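Local coordinates for protein salicylate 5-hydroxylase, large oxygenase component (Ralstonia sp., PDB 7C8Z) that hydroxylates salicylate at carbon 5 to give gentisate, as the Rieske-type, iron-dependent oxygenase component of a multicomponent NADH-dependent system, at residues S41-F46 and R407-M412; P34-E39 and D434-V439; A48-D53 and W395-F400. All blocks are in the same frame, centred on the assembly; numbering follows the deposited sequence.

Contact 1. Residues S41-F46 and R407-M412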
ATOM      1  N   SER A  41      12.992  -1.667  36.570  1.00 60.68           N
ATOM      2  CA  SER A  41      12.280  -1.382  35.330  1.00 53.70           C
ATOM      3  C   SER A  41      11.979   0.113  35.205  1.00 57.30           C
ATOM      4  O   SER A  41      10.878   0.508  34.805  1.00 59.05           O
ATOM      5  CB  SER A  41      10.988  -2.198  35.246  1.00 56.18           C
ATOM      6  OG  SER A  41      10.103  -1.836  36.293  1.00 55.34           O
ATOM      7  N   SER A  42      12.955   0.960  35.535  1.00 66.86           N
ATOM      8  CA  SER A  42      12.789   2.401  35.382  1.00 65.10           C
ATOM      9  C   SER A  42      13.367   2.928  34.080  1.00 58.71           C
ATOM     10  O   SER A  42      13.272   4.131  33.814  1.00 49.98           O
ATOM     11  CB  SER A  42      13.410   3.141  36.562  1.00 61.78           C
ATOM     12  OG  SER A  42      12.791   2.747  37.770  1.00 78.51           O
ATOM     13  N   ARG A  43      13.961   2.063  33.263  1.00 48.68           N
ATOM     14  CA  ARG A  43      14.467   2.446  31.950  1.00 55.08           C
ATOM     15  C   ARG A  43      14.153   1.303  30.996  1.00 66.54           C
ATOM     16  O   ARG A  43      14.728   0.216  31.121  1.00 70.13           O
ATOM     17  CB  ARG A  43      15.969   2.741  31.986  1.00 53.47           C
ATOM     18  CG  ARG A  43      16.407   3.703  33.086  1.00 61.31           C
ATOM     19  CD  ARG A  43      17.251   4.847  32.545  1.00 61.18           C
ATOM     20  NE  ARG A  43      17.329   5.968  33.479  1.00 59.38           N
ATOM     21  CZ  ARG A  43      18.363   6.802  33.567  1.00 60.96           C
ATOM     22  NH1 ARG A  43      19.418   6.640  32.778  1.00 56.37           N
ATOM     23  NH2 ARG A  43      18.345   7.799  34.444  1.00 47.40           N
ATOM     24  N   VAL A  44      13.241   1.539  30.060  1.00 60.52           N
ATOM     25  CA  VAL A  44      12.863   0.540  29.064  1.00 49.75           C
ATOM     26  C   VAL A  44      13.700   0.787  27.814  1.00 47.90           C
ATOM     27  O   VAL A  44      13.616   1.881  27.238  1.00 52.06           O
ATOM     28  CB  VAL A  44      11.367   0.603  28.735  1.00 39.76           C
ATOM     29  CG1 VAL A  44      11.002  -0.481  27.744  1.00 34.00           C
ATOM     30  CG2 VAL A  44      10.542   0.461  29.996  1.00 49.36           C
ATOM     31  N   PRO A  45      14.486  -0.184  27.356  1.00 54.07           N
ATOM     32  CA  PRO A  45      15.259   0.017  26.129  1.00 46.07           C
ATOM     33  C   PRO A  45      14.348   0.118  24.918  1.00 47.34           C
ATOM     34  O   PRO A  45      13.267  -0.475  24.870  1.00 48.93           O
ATOM     35  CB  PRO A  45      16.141  -1.233  26.055  1.00 49.26           C
ATOM     36  CG  PRO A  45      15.389  -2.262  26.826  1.00 56.15           C
ATOM     37  CD  PRO A  45      14.711  -1.517  27.939  1.00 61.82           C
ATOM     38  N   PHE A  46      14.807   0.879  23.922  1.00 51.24           N
ATOM     39  CA  PHE A  46      13.996   1.086  22.728  1.00 48.69           C
ATOM     40  C   PHE A  46      13.714  -0.226  22.007  1.00 42.28           C
ATOM     41  O   PHE A  46      12.628  -0.397  21.441  1.00 48.60           O
ATOM     42  CB  PHE A  46      14.687   2.070  21.783  1.00 51.34           C
ATOM     43  CG  PHE A  46      14.569   3.511  22.202  1.00 49.85           C
ATOM     44  CD1 PHE A  46      14.019   3.854  23.427  1.00 47.35           C
ATOM     45  CD2 PHE A  46      15.012   4.522  21.367  1.00 40.94           C
ATOM     46  CE1 PHE A  46      13.916   5.180  23.810  1.00 45.62           C
ATOM     47  CE2 PHE A  46      14.912   5.845  21.745  1.00 41.07           C
ATOM     48  CZ  PHE A  46      14.363   6.174  22.969  1.00 40.62           C
ATOM     49  N   ARG A 407      17.098   4.010  25.371  1.00 53.41           N
ATOM     50  CA  ARG A 407      16.183   3.576  26.412  1.00 43.27           C
ATOM     51  C   ARG A 407      15.319   4.751  26.835  1.00 42.82           C
ATOM     52  O   ARG A 407      15.739   5.910  26.763  1.00 59.27           O
ATOM     53  CB  ARG A 407      16.935   3.000  27.623  1.00 52.84           C
ATOM     54  CG  ARG A 407      17.532   4.044  28.569  1.00 51.06           C
ATOM     55  CD  ARG A 407      18.734   4.748  27.948  1.00 49.95           C
ATOM     56  NE  ARG A 407      19.277   5.801  28.803  1.00 58.55           N
ATOM     57  CZ  ARG A 407      18.716   6.995  28.976  1.00 65.24           C
ATOM     58  NH1 ARG A 407      17.581   7.301  28.360  1.00 56.10           N
ATOM     59  NH2 ARG A 407      19.292   7.885  29.771  1.00 69.50           N
ATOM     60  N   THR A 408      14.110   4.444  27.285  1.00 44.16           N
ATOM     61  CA  THR A 408      13.264   5.473  27.862  1.00 49.14           C
ATOM     62  C   THR A 408      13.628   5.667  29.331  1.00 65.32           C
ATOM     63  O   THR A 408      14.407   4.908  29.915  1.00 74.16           O
ATOM     64  CB  THR A 408      11.785   5.111  27.724  1.00 46.64           C
ATOM     65  OG1 THR A 408      11.478   4.009  28.586  1.00 50.90           O
ATOM     66  CG2 THR A 408      11.450   4.729  26.285  1.00 45.25           C
ATOM     67  N   VAL A 409      13.060   6.706  29.931  1.00 65.76           N
ATOM     68  CA  VAL A 409      13.283   7.022  31.334  1.00 59.33           C
ATOM     69  C   VAL A 409      11.909   7.161  31.966  1.00 55.06           C
ATOM     70  O   VAL A 409      11.237   8.184  31.789  1.00 51.71           O
ATOM     71  CB  VAL A 409      14.109   8.300  31.529  1.00 62.28           C
ATOM     72  CG1 VAL A 409      14.442   8.491  33.007  1.00 57.12           C
ATOM     73  CG2 VAL A 409      15.377   8.262  30.686  1.00 57.02           C
ATOM     74  N   ILE A 410      11.469   6.126  32.675  1.00 55.07           N
ATOM     75  CA  ILE A 410      10.219   6.227  33.408  1.00 64.38           C
ATOM     76  C   ILE A 410      10.566   6.236  34.888  1.00 61.86           C
ATOM     77  O   ILE A 410      10.424   5.228  35.589  1.00 59.08           O
ATOM     78  CB  ILE A 410       9.263   5.075  33.044  1.00 55.93           C
ATOM     79  CG1 ILE A 410      10.033   3.760  32.902  1.00 56.99           C
ATOM     80  CG2 ILE A 410       8.548   5.370  31.741  1.00 49.36           C
ATOM     81  CD1 ILE A 410       9.141   2.543  32.808  1.00 68.74           C
ATOM     82  N   GLU A 411      10.995   7.397  35.375  1.00 55.08           N
ATOM     83  CA  GLU A 411      11.479   7.549  36.739  1.00 55.99           C
ATOM     84  C   GLU A 411      10.612   8.497  37.546  1.00 54.67           C
ATOM     85  O   GLU A 411      10.972   8.850  38.673  1.00 50.00           O
ATOM     86  CB  GLU A 411      12.933   8.026  36.745  1.00 58.11           C
ATOM     87  CG  GLU A 411      13.930   6.947  36.365  1.00 64.03           C
ATOM     88  CD  GLU A 411      15.353   7.454  36.349  1.00 71.30           C
ATOM     89  OE1 GLU A 411      15.592   8.562  36.873  1.00 72.51           O
ATOM     90  OE2 GLU A 411      16.230   6.744  35.813  1.00 76.88           O
ATOM     91  N   MET A 412       9.477   8.916  36.998  1.00 60.27           N
ATOM     92  CA  MET A 412       8.614   9.839  37.713  1.00 53.67           C
ATOM     93  C   MET A 412       7.999   9.118  38.901  1.00 49.00           C
ATOM     94  O   MET A 412       7.479   8.007  38.763  1.00 58.16           O
ATOM     95  CB  MET A 412       7.527  10.375  36.786  1.00 50.62           C
ATOM     96  CG  MET A 412       6.701  11.451  37.414  1.00 55.08           C
ATOM     97  SD  MET A 412       7.814  12.659  38.137  1.00 58.61           S
ATOM     98  CE  MET A 412       6.906  14.149  37.810  1.00 55.15           C
TER

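Contact 2. Residues P34-E39 and D434-V439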
ATOM      1  N   PRO A  34      21.314  -7.984  22.740  1.00 68.98           N
ATOM      2  CA  PRO A  34      20.992  -6.930  23.699  1.00 63.04           C
ATOM      3  C   PRO A  34      20.644  -7.524  25.047  1.00 63.23           C
ATOM      4  O   PRO A  34      20.054  -8.600  25.149  1.00 60.49           O
ATOM      5  CB  PRO A  34      19.781  -6.246  23.058  1.00 60.60           C
ATOM      6  CG  PRO A  34      19.276  -7.185  21.989  1.00 62.29           C
ATOM      7  CD  PRO A  34      20.163  -8.374  21.903  1.00 73.54           C
ATOM      8  N   LYS A  35      20.997  -6.777  26.083  1.00 62.06           N
ATOM      9  CA  LYS A  35      20.672  -7.115  27.458  1.00 60.24           C
ATOM     10  C   LYS A  35      20.028  -5.908  28.113  1.00 57.45           C
ATOM     11  O   LYS A  35      20.420  -4.770  27.845  1.00 75.14           O
ATOM     12  CB  LYS A  35      21.909  -7.558  28.257  1.00 55.47           C
ATOM     13  CG  LYS A  35      22.178  -9.043  28.163  1.00 58.70           C
ATOM     14  CD  LYS A  35      21.016  -9.828  28.755  1.00 68.42           C
ATOM     15  CE  LYS A  35      20.387 -10.755  27.724  1.00 70.00           C
ATOM     16  NZ  LYS A  35      19.005 -11.146  28.107  1.00 71.79           N
ATOM     17  N   TRP A  36      19.042  -6.160  28.965  1.00 59.52           N
ATOM     18  CA  TRP A  36      18.282  -5.070  29.551  1.00 68.88           C
ATOM     19  C   TRP A  36      19.209  -4.156  30.356  1.00 76.38           C
ATOM     20  O   TRP A  36      20.142  -4.634  31.012  1.00 82.40           O
ATOM     21  CB  TRP A  36      17.167  -5.628  30.437  1.00 64.25           C
ATOM     22  CG  TRP A  36      16.252  -4.593  30.996  1.00 60.41           C
ATOM     23  CD1 TRP A  36      16.497  -3.771  32.055  1.00 64.30           C
ATOM     24  CD2 TRP A  36      14.937  -4.267  30.530  1.00 65.21           C
ATOM     25  NE1 TRP A  36      15.419  -2.950  32.277  1.00 56.80           N
ATOM     26  CE2 TRP A  36      14.447  -3.235  31.356  1.00 54.49           C
ATOM     27  CE3 TRP A  36      14.128  -4.744  29.491  1.00 66.23           C
ATOM     28  CZ2 TRP A  36      13.186  -2.671  31.179  1.00 49.36           C
ATOM     29  CZ3 TRP A  36      12.876  -4.182  29.316  1.00 58.53           C
ATOM     30  CH2 TRP A  36      12.417  -3.158  30.158  1.00 56.93           C
ATOM     31  N   PRO A  37      18.985  -2.839  30.321  1.00 75.73           N
ATOM     32  CA  PRO A  37      19.883  -1.912  31.027  1.00 65.91           C
ATOM     33  C   PRO A  37      19.777  -2.014  32.542  1.00 68.47           C
ATOM     34  O   PRO A  37      19.052  -1.244  33.181  1.00 78.13           O
ATOM     35  CB  PRO A  37      19.441  -0.523  30.540  1.00 69.45           C
ATOM     36  CG  PRO A  37      18.448  -0.730  29.456  1.00 72.67           C
ATOM     37  CD  PRO A  37      18.131  -2.180  29.317  1.00 85.62           C
ATOM     38  N   GLY A  38      20.492  -2.978  33.121  1.00 61.34           N
ATOM     39  CA  GLY A  38      20.539  -3.132  34.562  1.00 63.27           C
ATOM     40  C   GLY A  38      19.344  -3.876  35.131  1.00 76.63           C
ATOM     41  O   GLY A  38      18.672  -4.666  34.456  1.00 81.98           O
ATOM     42  N   GLU A  39      19.079  -3.609  36.405  1.00 79.33           N
ATOM     43  CA  GLU A  39      17.976  -4.214  37.133  1.00 75.95           C
ATOM     44  C   GLU A  39      16.862  -3.188  37.327  1.00 68.19           C
ATOM     45  O   GLU A  39      16.982  -2.020  36.945  1.00 68.20           O
ATOM     46  CB  GLU A  39      18.461  -4.753  38.482  1.00 86.26           C
ATOM     47  CG  GLU A  39      19.619  -5.733  38.387  1.00 92.92           C
ATOM     48  CD  GLU A  39      19.202  -7.156  38.698  1.00 97.43           C
ATOM     49  OE1 GLU A  39      19.539  -8.064  37.909  1.00 98.33           O
ATOM     50  OE2 GLU A  39      18.535  -7.366  39.733  1.00103.42           O
ATOM     51  N   ASP A 434       8.257  -4.528  35.012  1.00 49.46           N
ATOM     52  CA  ASP A 434       8.688  -5.579  35.930  1.00 58.09           C
ATOM     53  C   ASP A 434       8.061  -6.916  35.540  1.00 63.87           C
ATOM     54  O   ASP A 434       8.761  -7.926  35.351  1.00 60.45           O
ATOM     55  CB  ASP A 434       8.324  -5.190  37.366  1.00 64.60           C
ATOM     56  CG  ASP A 434       8.645  -6.280  38.376  1.00 68.45           C
ATOM     57  OD1 ASP A 434       9.826  -6.413  38.759  1.00 64.58           O
ATOM     58  OD2 ASP A 434       7.711  -6.995  38.797  1.00 70.53           O
ATOM     59  N   TYR A 435       6.732  -6.927  35.390  1.00 62.67           N
ATOM     60  CA  TYR A 435       6.036  -8.134  34.952  1.00 53.90           C
ATOM     61  C   TYR A 435       6.534  -8.595  33.588  1.00 56.41           C
ATOM     62  O   TYR A 435       6.673  -9.800  33.339  1.00 58.04           O
ATOM     63  CB  TYR A 435       4.529  -7.873  34.914  1.00 45.67           C
ATOM     64  CG  TYR A 435       3.696  -9.076  34.538  1.00 49.23           C
ATOM     65  CD1 TYR A 435       3.380 -10.041  35.480  1.00 43.88           C
ATOM     66  CD2 TYR A 435       3.221  -9.244  33.241  1.00 55.91           C
ATOM     67  CE1 TYR A 435       2.619 -11.141  35.146  1.00 48.69           C
ATOM     68  CE2 TYR A 435       2.456 -10.347  32.899  1.00 43.33           C
ATOM     69  CZ  TYR A 435       2.159 -11.290  33.860  1.00 40.85           C
ATOM     70  OH  TYR A 435       1.402 -12.395  33.548  1.00 47.57           O
ATOM     71  N   TRP A 436       6.801  -7.645  32.691  1.00 56.82           N
ATOM     72  CA  TRP A 436       7.270  -7.970  31.348  1.00 58.49           C
ATOM     73  C   TRP A 436       8.613  -8.687  31.393  1.00 54.87           C
ATOM     74  O   TRP A 436       8.786  -9.745  30.775  1.00 49.90           O
ATOM     75  CB  TRP A 436       7.370  -6.689  30.521  1.00 50.00           C
ATOM     76  CG  TRP A 436       7.662  -6.896  29.067  1.00 41.18           C
ATOM     77  CD1 TRP A 436       6.753  -7.035  28.063  1.00 36.29           C
ATOM     78  CD2 TRP A 436       8.954  -6.962  28.452  1.00 51.59           C
ATOM     79  NE1 TRP A 436       7.396  -7.190  26.858  1.00 38.08           N
ATOM     80  CE2 TRP A 436       8.748  -7.152  27.070  1.00 45.84           C
ATOM     81  CE3 TRP A 436      10.264  -6.890  28.936  1.00 45.37           C
ATOM     82  CZ2 TRP A 436       9.803  -7.268  26.166  1.00 47.13           C
ATOM     83  CZ3 TRP A 436      11.309  -7.006  28.037  1.00 52.78           C
ATOM     84  CH2 TRP A 436      11.074  -7.191  26.669  1.00 47.04           C
ATOM     85  N   ARG A 437       9.576  -8.125  32.131  1.00 48.64           N
ATOM     86  CA  ARG A 437      10.878  -8.767  32.264  1.00 52.44           C
ATOM     87  C   ARG A 437      10.737 -10.159  32.851  1.00 55.77           C
ATOM     88  O   ARG A 437      11.378 -11.107  32.377  1.00 52.97           O
ATOM     89  CB  ARG A 437      11.801  -7.927  33.148  1.00 46.80           C
ATOM     90  CG  ARG A 437      12.098  -6.534  32.634  1.00 52.93           C
ATOM     91  CD  ARG A 437      13.311  -5.954  33.335  1.00 57.76           C
ATOM     92  NE  ARG A 437      14.513  -6.739  33.066  1.00 64.11           N
ATOM     93  CZ  ARG A 437      15.672  -6.574  33.694  1.00 52.53           C
ATOM     94  NH1 ARG A 437      15.794  -5.649  34.634  1.00 50.13           N
ATOM     95  NH2 ARG A 437      16.712  -7.335  33.378  1.00 52.38           N
ATOM     96  N   LYS A 438       9.876 -10.312  33.862  1.00 55.45           N
ATOM     97  CA  LYS A 438       9.721 -11.619  34.494  1.00 56.89           C
ATOM     98  C   LYS A 438       9.149 -12.649  33.523  1.00 58.58           C
ATOM     99  O   LYS A 438       9.670 -13.766  33.407  1.00 57.95           O
ATOM    100  CB  LYS A 438       8.851 -11.487  35.742  1.00 50.01           C
ATOM    101  CG  LYS A 438       9.573 -10.774  36.863  1.00 49.09           C
ATOM    102  CD  LYS A 438       8.676 -10.491  38.048  1.00 60.65           C
ATOM    103  CE  LYS A 438       9.449  -9.738  39.120  1.00 56.57           C
ATOM    104  NZ  LYS A 438       8.573  -9.309  40.237  1.00 66.26           N
ATOM    105  N   VAL A 439       8.094 -12.284  32.794  1.00 51.89           N
ATOM    106  CA  VAL A 439       7.446 -13.251  31.910  1.00 50.33           C
ATOM    107  C   VAL A 439       8.315 -13.538  30.692  1.00 57.51           C
ATOM    108  O   VAL A 439       8.281 -14.645  30.139  1.00 56.08           O
ATOM    109  CB  VAL A 439       6.040 -12.761  31.512  1.00 48.11           C
ATOM    110  CG1 VAL A 439       5.407 -13.706  30.504  1.00 37.49           C
ATOM    111  CG2 VAL A 439       5.154 -12.641  32.745  1.00 40.24           C
TER

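Contact 3. Residues A48-D53 and W395-F400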
ATOM      1  N   ALA A  48      12.858  -2.965  23.116  1.00 42.35           N
ATOM      2  CA  ALA A  48      11.678  -3.651  23.634  1.00 42.49           C
ATOM      3  C   ALA A  48      10.447  -3.408  22.766  1.00 50.15           C
ATOM      4  O   ALA A  48       9.482  -4.179  22.843  1.00 45.41           O
ATOM      5  CB  ALA A  48      11.397  -3.212  25.071  1.00 38.70           C
ATOM      6  N   TYR A  49      10.460  -2.362  21.937  1.00 37.67           N
ATOM      7  CA  TYR A  49       9.346  -2.038  21.058  1.00 40.22           C
ATOM      8  C   TYR A  49       9.612  -2.356  19.595  1.00 46.60           C
ATOM      9  O   TYR A  49       8.680  -2.289  18.788  1.00 47.26           O
ATOM     10  CB  TYR A  49       8.982  -0.549  21.174  1.00 45.34           C
ATOM     11  CG  TYR A  49       8.785  -0.047  22.590  1.00 46.12           C
ATOM     12  CD1 TYR A  49       7.556  -0.162  23.224  1.00 37.36           C
ATOM     13  CD2 TYR A  49       9.830   0.558  23.286  1.00 52.73           C
ATOM     14  CE1 TYR A  49       7.372   0.300  24.513  1.00 39.95           C
ATOM     15  CE2 TYR A  49       9.654   1.024  24.577  1.00 47.42           C
ATOM     16  CZ  TYR A  49       8.422   0.892  25.184  1.00 43.66           C
ATOM     17  OH  TYR A  49       8.242   1.353  26.466  1.00 54.54           O
ATOM     18  N   THR A  50      10.852  -2.674  19.225  1.00 40.41           N
ATOM     19  CA  THR A  50      11.235  -2.784  17.826  1.00 34.52           C
ATOM     20  C   THR A  50      11.649  -4.186  17.391  1.00 43.71           C
ATOM     21  O   THR A  50      11.952  -4.375  16.207  1.00 36.84           O
ATOM     22  CB  THR A  50      12.382  -1.809  17.524  1.00 46.21           C
ATOM     23  OG1 THR A  50      13.538  -2.185  18.282  1.00 45.84           O
ATOM     24  CG2 THR A  50      11.987  -0.384  17.885  1.00 43.19           C
ATOM     25  N   ARG A  51      11.650  -5.172  18.286  1.00 42.80           N
ATOM     26  CA  ARG A  51      12.145  -6.510  17.977  1.00 39.00           C
ATOM     27  C   ARG A  51      10.976  -7.453  17.730  1.00 50.67           C
ATOM     28  O   ARG A  51      10.076  -7.566  18.568  1.00 55.74           O
ATOM     29  CB  ARG A  51      13.024  -7.048  19.108  1.00 49.25           C
ATOM     30  CG  ARG A  51      14.348  -6.330  19.258  1.00 42.52           C
ATOM     31  CD  ARG A  51      15.183  -6.922  20.379  1.00 52.06           C
ATOM     32  NE  ARG A  51      15.182  -8.384  20.379  1.00 57.42           N
ATOM     33  CZ  ARG A  51      15.652  -9.127  21.377  1.00 50.39           C
ATOM     34  NH1 ARG A  51      16.157  -8.544  22.453  1.00 60.95           N
ATOM     35  NH2 ARG A  51      15.622 -10.450  21.299  1.00 48.81           N
ATOM     36  N   GLU A  52      10.995  -8.127  16.577  1.00 56.63           N
ATOM     37  CA  GLU A  52       9.902  -9.022  16.209  1.00 52.21           C
ATOM     38  C   GLU A  52       9.972 -10.364  16.936  1.00 49.50           C
ATOM     39  O   GLU A  52       8.927 -10.962  17.221  1.00 51.23           O
ATOM     40  CB  GLU A  52       9.896  -9.235  14.693  1.00 44.85           C
ATOM     41  CG  GLU A  52       8.672  -9.965  14.164  1.00 37.08           C
ATOM     42  CD  GLU A  52       7.449  -9.071  14.064  1.00 53.05           C
ATOM     43  OE1 GLU A  52       7.558  -7.861  14.364  1.00 55.75           O
ATOM     44  OE2 GLU A  52       6.376  -9.578  13.677  1.00 59.36           O
ATOM     45  N   ASP A  53      11.170 -10.855  17.249  1.00 39.33           N
ATOM     46  CA  ASP A  53      11.263 -12.068  18.059  1.00 49.57           C
ATOM     47  C   ASP A  53      10.658 -11.835  19.438  1.00 53.91           C
ATOM     48  O   ASP A  53       9.921 -12.685  19.960  1.00 34.48           O
ATOM     49  CB  ASP A  53      12.719 -12.524  18.164  1.00 36.98           C
ATOM     50  CG  ASP A  53      13.629 -11.453  18.710  1.00 42.96           C
ATOM     51  OD1 ASP A  53      13.457 -10.275  18.342  1.00 60.60           O
ATOM     52  OD2 ASP A  53      14.522 -11.787  19.507  1.00 64.89           O
ATOM     53  N   TRP A 395       4.178   8.287  17.037  1.00 33.55           N
ATOM     54  CA  TRP A 395       5.427   9.049  17.016  1.00 37.37           C
ATOM     55  C   TRP A 395       6.469   8.428  17.943  1.00 50.49           C
ATOM     56  O   TRP A 395       7.668   8.424  17.630  1.00 56.48           O
ATOM     57  CB  TRP A 395       5.158  10.511  17.383  1.00 35.02           C
ATOM     58  CG  TRP A 395       4.088  11.153  16.535  1.00 39.13           C
ATOM     59  CD1 TRP A 395       3.621  10.708  15.333  1.00 32.05           C
ATOM     60  CD2 TRP A 395       3.348  12.346  16.832  1.00 37.77           C
ATOM     61  NE1 TRP A 395       2.640  11.546  14.864  1.00 29.79           N
ATOM     62  CE2 TRP A 395       2.450  12.557  15.768  1.00 38.88           C
ATOM     63  CE3 TRP A 395       3.356  13.253  17.893  1.00 46.03           C
ATOM     64  CZ2 TRP A 395       1.576  13.644  15.730  1.00 36.76           C
ATOM     65  CZ3 TRP A 395       2.484  14.328  17.856  1.00 44.74           C
ATOM     66  CH2 TRP A 395       1.610  14.515  16.783  1.00 34.12           C
ATOM     67  N   SER A 396       6.030   7.880  19.077  1.00 38.50           N
ATOM     68  CA  SER A 396       6.947   7.171  19.958  1.00 36.87           C
ATOM     69  C   SER A 396       7.525   5.943  19.270  1.00 50.07           C
ATOM     70  O   SER A 396       8.719   5.652  19.406  1.00 49.98           O
ATOM     71  CB  SER A 396       6.221   6.777  21.240  1.00 35.62           C
ATOM     72  OG  SER A 396       5.682   7.923  21.870  1.00 53.93           O
ATOM     73  N   GLN A 397       6.692   5.207  18.527  1.00 51.37           N
ATOM     74  CA  GLN A 397       7.211   4.058  17.789  1.00 40.65           C
ATOM     75  C   GLN A 397       8.258   4.489  16.770  1.00 44.46           C
ATOM     76  O   GLN A 397       9.285   3.813  16.596  1.00 49.85           O
ATOM     77  CB  GLN A 397       6.073   3.310  17.101  1.00 31.38           C
ATOM     78  CG  GLN A 397       6.535   2.069  16.349  1.00 28.25           C
ATOM     79  CD  GLN A 397       7.157   1.027  17.256  1.00 28.85           C
ATOM     80  OE1 GLN A 397       6.748   0.858  18.406  1.00 31.81           O
ATOM     81  NE2 GLN A 397       8.152   0.316  16.739  1.00 29.63           N
ATOM     82  N   GLU A 398       8.013   5.607  16.082  1.00 38.70           N
ATOM     83  CA  GLU A 398       9.004   6.124  15.139  1.00 35.13           C
ATOM     84  C   GLU A 398      10.318   6.426  15.846  1.00 34.06           C
ATOM     85  O   GLU A 398      11.398   6.025  15.386  1.00 43.47           O
ATOM     86  CB  GLU A 398       8.478   7.383  14.450  1.00 32.06           C
ATOM     87  CG  GLU A 398       7.142   7.213  13.760  1.00 33.57           C
ATOM     88  CD  GLU A 398       6.687   8.476  13.060  1.00 47.61           C
ATOM     89  OE1 GLU A 398       5.937   8.366  12.070  1.00 51.48           O
ATOM     90  OE2 GLU A 398       7.082   9.578  13.496  1.00 53.41           O
ATOM     91  N   GLY A 399      10.237   7.110  16.989  1.00 46.00           N
ATOM     92  CA  GLY A 399      11.438   7.398  17.760  1.00 42.56           C
ATOM     93  C   GLY A 399      12.197   6.145  18.150  1.00 44.14           C
ATOM     94  O   GLY A 399      13.422   6.079  18.011  1.00 38.18           O
ATOM     95  N   PHE A 400      11.478   5.131  18.643  1.00 37.43           N
ATOM     96  CA  PHE A 400      12.126   3.881  19.035  1.00 45.22           C
ATOM     97  C   PHE A 400      12.851   3.248  17.853  1.00 45.32           C
ATOM     98  O   PHE A 400      14.028   2.880  17.957  1.00 41.26           O
ATOM     99  CB  PHE A 400      11.105   2.901  19.616  1.00 36.27           C
ATOM    100  CG  PHE A 400      10.358   3.432  20.802  1.00 39.45           C
ATOM    101  CD1 PHE A 400      10.965   4.312  21.682  1.00 44.26           C
ATOM    102  CD2 PHE A 400       9.044   3.060  21.031  1.00 41.77           C
ATOM    103  CE1 PHE A 400      10.276   4.808  22.767  1.00 45.03           C
ATOM    104  CE2 PHE A 400       8.348   3.553  22.115  1.00 37.06           C
ATOM    105  CZ  PHE A 400       8.965   4.428  22.986  1.00 43.78           C
TER

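Contact 1. Residues S41-F46 and R407-M412
Running antiparallel, Ser-42 to Pro-45 pairs with Ile-410 down to Arg-407, the backbones bridged once, at Pro-45 and Arg-407, where the CA atoms are 3.7 Å apart. This isolated beta bridge ties the N-terminal arm to the loop between helices 387-402 and 427-440 of the catalytic domain. Val-44 O takes a 2.6 Å bond from Thr-408 N and a weak one from Thr-408 OG1. Ile-410 N binds Ser-42 O at 2.9 Å.

Among the side chains, Ile-410 CD1 packs on Val-44 CG2 at 3.8 Å, while Phe-46 sets one face near Arg-407 N and its edge at Thr-408 CG2. The side chain of Ile-410 is about 11 Å from that of His-243, a ligand of the catalytic iron. Arg-43 NH1 and Arg-407 NH2, two donors not bonded to each other, come within 3.3 Å, the guanidinium planes 58° apart. Glu-411 probably offsets some of that like charge. Helix 427-440 backs the pair, Arg-430 O holding Ser-41 OG, and His-171 of a second subunit packs against Arg-43. The Arg-43 chain, bent at chi2 (-128°), grips one oxygen side-on: NE and NH2 each lie 2.7 Å from Glu-411 OE2, on the same face of the carboxylate.

Contact 2. Residues P34-E39 and D434-V439
Arg-437 reaches from helix 427-440 across the indole of Trp-36, and the side chain can be followed outward from its CB, which points toward the 34-39 loop. CG stands over the six-membered part of the indole, 4.1 Å from Trp-36 CZ3. CD sits squarely over the ring system as a CH-pi contact, 3.5 Å from Trp-36 CE2. A turn at chi3 (63°) then lays the rest of the chain flat along the same face: NE rides above CG and CD2, and CZ lies 3.4 Å from Trp-36 CD1, with the guanidinium and indole planes only 8° apart. At the tip, NH1 gives Gly-38 O a weak bond of 3.0 Å, well bent at 133°, and NH2 comes over Trp-36 CB at 3.4 Å.

Two carbonyls near the chain's ends also hold the guanidinium: NE donates to Glu-442 O and NH1 to Gly-40 O. On the opposite face of the indole lies CD of Pro-37, the centre of an inverse gamma turn. Trp-436 meets the far end of Trp-36 obliquely, CZ3 to CZ3 at 3.5 Å, while Trp-436 NE1 is hydrogen-bonded to Glu-58 OE2 of helix 52-63.

Distant from either iron centre, this is a classic stacked arginine-tryptophan cation-pi pair, fastening the N-terminal arm to the C-terminal helix of the catalytic domain.

Contact 3. Residues A48-D53 and W395-F400
Stacking comes first: Tyr-49 and Phe-400 form an offset stack, centroids 4.2 Å apart and planes at 13°. Phe-400 CE2 stands over the middle of the tyrosine ring, whereas Tyr-49 CD2 falls nearer the rim of the phenylalanine, 3.5 Å from Phe-400 CD2. The other face of Phe-400 has Ser-396 O near its rim, one helical turn back.

Aliphatic packing is smaller. Thr-50 sets its CG2 against the base of the phenylalanine, 3.8 Å from Phe-400 CB.

Polar contact across the pair amounts to one weak bond, from Gln-397 NE2 to Tyr-49 O at 3.4 Å. A bend at chi2 (62°) turns that amide toward the loop, and its OE1 accepts from the backbone N of Asn-230, which helps fix the rotation of the group. Tyr-49 OH, for its part, bonds to Glu-236.

The stack joins the turn leading into helix 52-63 to helix 387-402, the helix that also carries the iron ligand Asp-389. Leu-233 of helix 232-238 touches both side chains, and Arg-113 of a second subunit, part of that subunit's [2Fe-2S] cluster pocket, packs on Phe-400, so the stack lies beside the interface with a neighbouring Rieske domain.

All three contacts fasten one continuous arm, residues 34-53, to the C-terminal part of the catalytic domain, and they nest along the chain: contact 3 inside contact 1, contact 1 inside contact 2. Contacts 1 and 3 are buried and both touch the second subunit; contact 2 is partly exposed and meets no other chain. Their chemistry differs: backbone pairing in contact 1, with a salt bridge at its more exposed margin, a cation on an indole in contact 2, aromatic rings in contact 3. The contacts adjoin: Phe-46 CD1 is 3.5 Å from Phe-400 CD1, and Pro-45 CD 3.5 Å from Trp-36 CZ3. Contact 1 lies against both, and contacts 2 and 3 also meet, at Pro-34 and Arg-51.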